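Local coordinates for protein bacterial regulatory proteins, tetR family (Corynebacterium glutamicum, PDB 3AQT) that binds resorcinol in an all-helical TetR-family fold and acts as a transcriptional repressor, probably contacting DNA through a helix-turn-helix motif, at residues B[114-118]-B[119-123]; B[229-232]-B[233-236]. All coordinates share one frame; numbering follows the deposited sequence.

Contact 1: residues B[114-118]-B[119-123]; sequences TKLDD and PAEVF. With RCO (resorcinol), chain D.
Asp118 bends its carboxylate over the first turn of helix 119-134, where OD1 accepts from Ala120 N at 2.9 Å. The amide comes from well above the carboxylate plane, 48° out of it. With CG anti to the backbone N (chi1 -164°), the group swings forward along the chain to meet that N-H. Asp118 is thus the N-cap of the helix, a place suited to a short acidic side chain because the first-turn amides have no carbonyls of a preceding turn to bind. Asp118 O is gripped twice: Val122 N lies nearly along the C=O axis at 3.1 Å, while Glu121 N stands above the carbonyl plane. Pro119, which has no N-H to give, fits the first helical position. Asp118 OD2 forms a salt bridge with Arg174.

Glu121 and Leu116 cross at about a right angle; CD1 lies against CG and CD of the glutamate, and both leucine methyls meet OE2 (CD2 to OE2, 3.8 Å). The other oxygen, OE1, takes a hydrogen from a water that also accepts from Asp118 N, and it forms a salt bridge with Arg234. On the face toward helix 159-171, Val122 sets CG1 obliquely against Thr114 CG2 at 4.1 Å and CG2 near Leu116 CB, since a branched valine can meet both residues at once. Phe123 turns from the loop, and resorcinol O3 lies in plane at the edge of its ring, 3.3 Å from CD1.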
loop_
_atom_site.group_PDB
_atom_site.type_symbol
_atom_site.label_atom_id
_atom_site.label_comp_id
_atom_site.label_asym_id
_atom_site.label_seq_id
_atom_site.Cartn_x
_atom_site.Cartn_y
_atom_site.Cartn_z
ATOM N N THR B 114 -11.251 -5.952 -22.101
ATOM C CA THR B 114 -12.476 -6.736 -21.919
ATOM C C THR B 114 -12.948 -7.514 -23.154
ATOM O O THR B 114 -13.840 -8.365 -23.052
ATOM C CB THR B 114 -13.640 -5.850 -21.383
ATOM O OG1 THR B 114 -13.838 -4.723 -22.246
ATOM C CG2 THR B 114 -13.323 -5.356 -19.977
ATOM N N LYS B 115 -12.342 -7.235 -24.307
ATOM C CA LYS B 115 -12.689 -7.923 -25.553
ATOM C C LYS B 115 -11.945 -9.264 -25.684
ATOM O O LYS B 115 -11.965 -9.907 -26.735
ATOM C CB LYS B 115 -12.380 -7.009 -26.740
ATOM C CG LYS B 115 -13.346 -5.827 -26.864
ATOM C CD LYS B 115 -13.752 -5.257 -25.496
ATOM C CE LYS B 115 -14.678 -4.055 -25.624
ATOM N NZ LYS B 115 -15.892 -4.348 -26.441
ATOM N N LEU B 116 -11.271 -9.661 -24.608
ATOM C CA LEU B 116 -10.561 -10.926 -24.550
ATOM C C LEU B 116 -11.558 -11.807 -23.805
ATOM O O LEU B 116 -12.332 -11.307 -22.989
ATOM C CB LEU B 116 -9.267 -10.780 -23.743
ATOM C CG LEU B 116 -8.203 -9.813 -24.281
ATOM C CD1 LEU B 116 -7.214 -9.458 -23.174
ATOM C CD2 LEU B 116 -7.479 -10.433 -25.468
ATOM N N ASP B 117 -11.559 -13.104 -24.075
ATOM C CA ASP B 117 -12.515 -13.982 -23.414
ATOM C C ASP B 117 -12.104 -14.399 -22.015
ATOM O O ASP B 117 -12.942 -14.509 -21.129
ATOM C CB ASP B 117 -12.755 -15.240 -24.257
ATOM C CG ASP B 117 -13.376 -14.927 -25.604
ATOM O OD1 ASP B 117 -14.460 -14.295 -25.627
ATOM O OD2 ASP B 117 -12.782 -15.312 -26.636
ATOM N N ASP B 118 -10.814 -14.635 -21.820
ATOM C CA ASP B 118 -10.306 -15.071 -20.526
ATOM C C ASP B 118 -10.264 -13.938 -19.499
ATOM O O ASP B 118 -9.504 -12.974 -19.643
ATOM C CB ASP B 118 -8.906 -15.652 -20.701
ATOM C CG ASP B 118 -8.460 -16.465 -19.515
ATOM O OD1 ASP B 118 -9.036 -16.306 -18.417
ATOM O OD2 ASP B 118 -7.517 -17.264 -19.681
ATOM N N PRO B 119 -11.082 -14.042 -18.445
ATOM C CA PRO B 119 -11.116 -13.013 -17.406
ATOM C C PRO B 119 -9.727 -12.821 -16.800
ATOM O O PRO B 119 -9.353 -11.718 -16.396
ATOM C CB PRO B 119 -12.123 -13.574 -16.392
ATOM C CG PRO B 119 -13.021 -14.420 -17.237
ATOM C CD PRO B 119 -12.042 -15.116 -18.155
ATOM N N ALA B 120 -8.961 -13.900 -16.744
ATOM C CA ALA B 120 -7.622 -13.842 -16.185
ATOM C C ALA B 120 -6.717 -12.966 -17.035
ATOM O O ALA B 120 -5.821 -12.313 -16.510
ATOM C CB ALA B 120 -7.031 -15.247 -16.073
ATOM N N GLU B 121 -6.955 -12.947 -18.345
ATOM C CA GLU B 121 -6.125 -12.146 -19.240
ATOM C C GLU B 121 -6.529 -10.679 -19.175
ATOM O O GLU B 121 -5.694 -9.785 -19.322
ATOM C CB GLU B 121 -6.238 -12.648 -20.680
ATOM C CG GLU B 121 -4.959 -12.456 -21.482
ATOM C CD GLU B 121 -5.100 -12.882 -22.942
ATOM O OE1 GLU B 121 -5.770 -13.909 -23.209
ATOM O OE2 GLU B 121 -4.527 -12.199 -23.820
ATOM N N VAL B 122 -7.818 -10.439 -18.961
ATOM C CA VAL B 122 -8.324 -9.084 -18.862
ATOM C C VAL B 122 -7.685 -8.423 -17.645
ATOM O O VAL B 122 -7.154 -7.315 -17.727
ATOM C CB VAL B 122 -9.868 -9.076 -18.690
ATOM C CG1 VAL B 122 -10.361 -7.662 -18.434
ATOM C CG2 VAL B 122 -10.533 -9.641 -19.934
ATOM N N PHE B 123 -7.740 -9.126 -16.520
ATOM C CA PHE B 123 -7.195 -8.642 -15.258
ATOM C C PHE B 123 -5.689 -8.463 -15.330
ATOM O O PHE B 123 -5.158 -7.419 -14.940
ATOM C CB PHE B 123 -7.552 -9.630 -14.151
ATOM C CG PHE B 123 -7.162 -9.178 -12.777
ATOM C CD1 PHE B 123 -7.547 -7.929 -12.303
ATOM C CD2 PHE B 123 -6.449 -10.029 -11.933
ATOM C CE1 PHE B 123 -7.230 -7.533 -11.010
ATOM C CE2 PHE B 123 -6.129 -9.640 -10.637
ATOM C CZ PHE B 123 -6.522 -8.388 -10.175
HETATM C C1 RCO D . -8.566 -1.811 -14.242
HETATM C C2 RCO D . -9.084 -3.125 -14.467
HETATM C C3 RCO D . -8.491 -4.243 -13.819
HETATM C C4 RCO D . -7.399 -4.041 -12.955
HETATM C C5 RCO D . -6.891 -2.752 -12.733
HETATM C C6 RCO D . -7.477 -1.630 -13.378
HETATM O O1 RCO D . -9.150 -0.723 -14.883
HETATM O O3 RCO D . -8.970 -5.534 -14.021
HETATM O O HOH W 1 -8.479 -14.151 -23.861
#

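Contact 2: residues B[229-232]-B[233-236]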
loop_
_atom_site.group_PDB
_atom_site.type_symbol
_atom_site.label_atom_id
_atom_site.label_comp_id
_atom_site.label_asym_id
_atom_site.label_seq_id
_atom_site.Cartn_x
_atom_site.Cartn_y
_atom_site.Cartn_z
ATOM N N ARG B 229 1.966 -17.386 -14.736
ATOM C CA ARG B 229 3.096 -16.825 -15.462
ATOM C C ARG B 229 2.810 -16.802 -16.966
ATOM O O ARG B 229 3.022 -15.794 -17.642
ATOM C CB ARG B 229 4.350 -17.654 -15.159
ATOM C CG ARG B 229 5.604 -17.223 -15.897
ATOM C CD ARG B 229 6.000 -15.799 -15.549
ATOM N NE ARG B 229 6.942 -15.251 -16.522
ATOM C CZ ARG B 229 7.468 -14.032 -16.448
ATOM N NH1 ARG B 229 7.145 -13.231 -15.440
ATOM N NH2 ARG B 229 8.312 -13.610 -17.383
ATOM N N GLU B 230 2.319 -17.920 -17.486
ATOM C CA GLU B 230 2.008 -18.022 -18.906
ATOM C C GLU B 230 0.981 -16.984 -19.334
ATOM O O GLU B 230 1.136 -16.326 -20.365
ATOM C CB GLU B 230 1.485 -19.426 -19.231
ATOM C CG GLU B 230 0.834 -19.547 -20.599
ATOM C CD GLU B 230 -0.687 -19.585 -20.541
ATOM O OE1 GLU B 230 -1.234 -20.373 -19.734
ATOM O OE2 GLU B 230 -1.334 -18.839 -21.310
ATOM N N ILE B 231 -0.079 -16.845 -18.548
ATOM C CA ILE B 231 -1.118 -15.886 -18.877
ATOM C C ILE B 231 -0.583 -14.456 -18.865
ATOM O O ILE B 231 -0.957 -13.642 -19.701
ATOM C CB ILE B 231 -2.291 -15.990 -17.900
ATOM C CG1 ILE B 231 -2.899 -17.389 -17.982
ATOM C CG2 ILE B 231 -3.330 -14.929 -18.230
ATOM C CD1 ILE B 231 -4.174 -17.599 -18.805
ATOM N N ALA B 232 0.302 -14.155 -17.925
ATOM C CA ALA B 232 0.862 -12.819 -17.824
ATOM C C ALA B 232 1.899 -12.542 -18.896
ATOM O O ALA B 232 2.406 -11.421 -18.995
ATOM C CB ALA B 232 1.475 -12.617 -16.454
ATOM N N SER B 233 2.219 -13.553 -19.698
ATOM C CA SER B 233 3.213 -13.392 -20.757
ATOM C C SER B 233 2.608 -13.310 -22.159
ATOM O O SER B 233 3.334 -13.197 -23.142
ATOM C CB SER B 233 4.214 -14.546 -20.714
ATOM O OG SER B 233 3.578 -15.772 -21.056
ATOM N N ARG B 234 1.285 -13.373 -22.255
ATOM C CA ARG B 234 0.613 -13.293 -23.547
ATOM C C ARG B 234 0.824 -11.931 -24.192
ATOM O O ARG B 234 1.006 -10.936 -23.502
ATOM C CB ARG B 234 -0.878 -13.549 -23.371
ATOM C CG ARG B 234 -1.177 -14.938 -22.882
ATOM C CD ARG B 234 -2.653 -15.141 -22.667
ATOM N NE ARG B 234 -2.903 -16.505 -22.233
ATOM C CZ ARG B 234 -4.092 -16.982 -21.901
ATOM N NH1 ARG B 234 -5.160 -16.197 -21.951
ATOM N NH2 ARG B 234 -4.212 -18.248 -21.516
ATOM N N PRO B 235 0.802 -11.867 -25.531
ATOM C CA PRO B 235 1.002 -10.575 -26.198
ATOM C C PRO B 235 0.011 -9.544 -25.661
ATOM O O PRO B 235 -1.189 -9.812 -25.563
ATOM C CB PRO B 235 0.770 -10.911 -27.667
ATOM C CG PRO B 235 1.192 -12.348 -27.748
ATOM C CD PRO B 235 0.548 -12.928 -26.517
ATOM N N LEU B 236 0.519 -8.369 -25.308
ATOM C CA LEU B 236 -0.328 -7.327 -24.753
ATOM C C LEU B 236 -0.905 -6.415 -25.820
ATOM O O LEU B 236 -0.172 -5.835 -26.612
ATOM C CB LEU B 236 0.458 -6.498 -23.745
ATOM C CG LEU B 236 -0.375 -5.645 -22.785
ATOM C CD1 LEU B 236 -1.284 -6.537 -21.962
ATOM C CD2 LEU B 236 0.548 -4.856 -21.880
#
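Glu230 and Arg234 meet at a slant near the end of helix 225-231, and a single carboxylate oxygen serves two nitrogens of the guanidinium. Arg234 NE reaches Glu230 OE2 at 3.0 Å, with the oxygen in the guanidinium plane and the donor almost straight on to the oxygen; NH2 also bonds to OE2, though its modelled position is less certain. The two flat groups are turned 31° apart. Glu230 is bent at chi2 (-103°), which curls its carboxylate toward the arginine, whose own chain is extended from CG to NE and so spans the turn. Ile231 runs alongside and points the same way, its CG1 3.8 Å above one guanidinium face and offset toward the rim.

The backbone that carries Ile231 and Arg234 makes a type I beta turn from one to the other, closed by a weak bond from Arg234 N to Ile231 O at 3.4 Å. Ser233, following the helix, has a short hydroxyl side chain that can fold back onto a carbonyl of the last turn: both its N and OG donate to Glu230 O from the same face of the carbonyl plane, OG at 2.6 Å and N at 3.1 Å.

The packed side belongs to the buried Ile231 and Ala232, with Ile231 against Leu218, Asp118 and Arg174. Arg234 NH1 forms a salt bridge with Glu121. Glu230 and Ser233, by contrast, are exposed, polar residues suited to a solvent-facing surface; Arg229 lies along Gln211 and Ile212 of helix 209-220 and makes a long, weak ion pair with Glu178 of the second subunit.

Overall arrangement
Contacts 1 and 2 lie in series along the chain; their centres are about 11 Å apart, and they touch. Arg234 joins the two: its NH1 meets Glu121 OE1 at 2.7 Å, with a longer, weaker approach to Asp118 OD2 at 3.4 Å. The end of helix 225-231 is thereby tied to the start of helix 119-134. Ile231 CG2 also packs 4.0 Å from Ala120 O. Only contact 1 touches resorcinol, through Phe123; the ligand is also hydrogen-bonded to Asp165. Contact 2 stands farther back, the Ile231 side chain being about 12 Å from the ligand.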